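Local coordinates for 2'-5' RNA Ligase (Thermus thermophilus, PDB 1IUH), which belongs to the LigT-like phosphoesterase family of the 2H clan, a two-lobed fold with a cleft between its halves, at residues L38-L43 with P129-A134. Sequence-based numbering, arbitrary orientation.
Sequences LHLTLL and PHITLA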
# COMPACT_ATOMS: atom_id res chain seq x y z
N LEU A 38 -1.35 -2.65 -8.36
CA LEU A 38 -0.72 -1.43 -7.91
C LEU A 38 -1.55 -0.92 -6.73
O LEU A 38 -2.77 -0.95 -6.76
CB LEU A 38 -0.61 -0.44 -9.07
CG LEU A 38 0.53 -0.60 -10.11
CD1 LEU A 38 0.26 0.46 -11.21
CD2 LEU A 38 1.99 -0.39 -9.56
N HIS A 39 -0.89 -0.49 -5.65
CA HIS A 39 -1.63 -0.05 -4.46
C HIS A 39 -0.74 0.60 -3.38
O HIS A 39 0.48 0.40 -3.35
CB HIS A 39 -2.28 -1.28 -3.83
CG HIS A 39 -1.30 -2.13 -3.09
ND1 HIS A 39 -0.48 -3.04 -3.73
CD2 HIS A 39 -0.95 -2.15 -1.78
CE1 HIS A 39 0.33 -3.59 -2.83
NE2 HIS A 39 0.07 -3.07 -1.64
N LEU A 40 -1.35 1.33 -2.46
CA LEU A 40 -0.60 1.95 -1.36
C LEU A 40 -1.05 1.26 -0.08
O LEU A 40 -2.24 1.32 0.28
CB LEU A 40 -0.93 3.45 -1.24
CG LEU A 40 -0.13 4.25 -0.21
CD1 LEU A 40 0.11 5.74 -0.69
CD2 LEU A 40 -0.93 4.21 1.11
N THR A 41 -0.13 0.61 0.61
CA THR A 41 -0.49 -0.08 1.86
C THR A 41 -0.60 0.83 3.09
O THR A 41 0.25 1.62 3.34
CB THR A 41 0.54 -1.19 2.15
OG1 THR A 41 0.54 -2.12 1.04
CG2 THR A 41 0.21 -1.90 3.46
N LEU A 42 -1.68 0.77 3.84
CA LEU A 42 -1.73 1.65 5.01
C LEU A 42 -1.18 0.95 6.25
O LEU A 42 -0.63 1.58 7.14
CB LEU A 42 -3.13 2.13 5.26
CG LEU A 42 -3.75 2.78 4.05
CD1 LEU A 42 -5.26 2.52 4.07
CD2 LEU A 42 -3.45 4.26 4.08
N LEU A 43 -1.30 -0.36 6.27
CA LEU A 43 -0.83 -1.14 7.40
C LEU A 43 -0.76 -2.61 7.04
O LEU A 43 -1.78 -3.17 6.69
CB LEU A 43 -1.78 -0.97 8.58
CG LEU A 43 -1.41 -1.82 9.79
CD1 LEU A 43 -0.08 -1.34 10.27
CD2 LEU A 43 -2.50 -1.69 10.95
N PRO A 129 3.87 7.01 2.91
CA PRO A 129 2.96 6.70 1.79
C PRO A 129 3.68 6.47 0.43
O PRO A 129 4.03 7.44 -0.27
CB PRO A 129 1.99 7.90 1.77
CG PRO A 129 2.86 9.05 2.28
CD PRO A 129 3.83 8.42 3.31
N HIS A 130 3.90 5.19 0.10
CA HIS A 130 4.62 4.71 -1.10
C HIS A 130 3.75 3.71 -1.93
O HIS A 130 2.94 2.99 -1.35
CB HIS A 130 5.92 3.96 -0.67
CG HIS A 130 6.97 4.83 -0.01
ND1 HIS A 130 8.16 4.32 0.46
CD2 HIS A 130 7.03 6.18 0.20
CE1 HIS A 130 8.90 5.31 0.94
NE2 HIS A 130 8.24 6.44 0.79
N ILE A 131 3.93 3.66 -3.27
CA ILE A 131 3.21 2.72 -4.15
C ILE A 131 4.27 2.02 -5.00
O ILE A 131 4.86 2.60 -5.91
CB ILE A 131 2.20 3.41 -5.17
CG1 ILE A 131 0.96 3.93 -4.43
CG2 ILE A 131 1.79 2.42 -6.30
CD1 ILE A 131 0.28 5.13 -5.14
N THR A 132 4.49 0.75 -4.69
CA THR A 132 5.48 -0.01 -5.43
C THR A 132 5.23 -0.17 -6.92
O THR A 132 4.16 -0.56 -7.32
CB THR A 132 5.64 -1.34 -4.77
OG1 THR A 132 5.84 -1.08 -3.39
CG2 THR A 132 6.85 -2.06 -5.26
N LEU A 133 6.27 0.09 -7.70
CA LEU A 133 6.30 0.02 -9.17
C LEU A 133 6.96 -1.21 -9.72
O LEU A 133 6.57 -1.75 -10.77
CB LEU A 133 7.07 1.22 -9.71
CG LEU A 133 6.45 2.54 -9.36
CD1 LEU A 133 7.45 3.60 -9.59
CD2 LEU A 133 5.20 2.74 -10.18
N ALA A 134 7.99 -1.65 -9.02
CA ALA A 134 8.71 -2.83 -9.42
C ALA A 134 9.65 -3.27 -8.33
O ALA A 134 10.02 -2.49 -7.48
CB ALA A 134 9.49 -2.55 -10.74
O HOH W 1 2.04 -1.68 -5.49
O HOH W 2 2.83 -0.76 -2.83
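Leu40 and Ile131 form the apolar centre of this contact, Leu40 CB lying 3.7 Å from Ile131 CG1. Leu40, its CG swung opposite the backbone N (chi1 -175°), passes over the carbonyl of His130 and sets CD1 against Pro129 CB at 3.8 Å, alongside the proline ring. Beyond Ile131, the CD2 methyl of Leu38 packs closely on the carbonyl of Thr132, 3.1 Å from Thr132 O, and more loosely on Ile131 CG2 (4.3 Å). Two waters join the backbones where no direct hydrogen bond does. Water 1 accepts from His39 N and donates to Thr132 O (3.0 Å); water 2 donates to His39 O (2.7 Å) and accepts from Thr132 N (2.9 Å). Both polar backbone atoms of His39 are thus linked to those of Thr132 through solvent, and water 2 also sits 3.7 Å above one face of the His39 ring, displaced from the ring centre. Gln37 O receives the hydrogen bond of His39 ND1, fixing the ring's rotation. Leu17 of helix 11-21 packs on Leu38, Ile131 and Leu133. The segments carry the two His-x-Thr motifs, His39-Leu40-Thr41 and His130-Ile131-Thr132, that are the hallmark of the 2H clan. Their middle residues meet as an apolar seam, whereas both histidines set their CB away from the opposite segment; the lobes therefore join here by hydrophobic packing and bridging water rather than by continuous strand pairing.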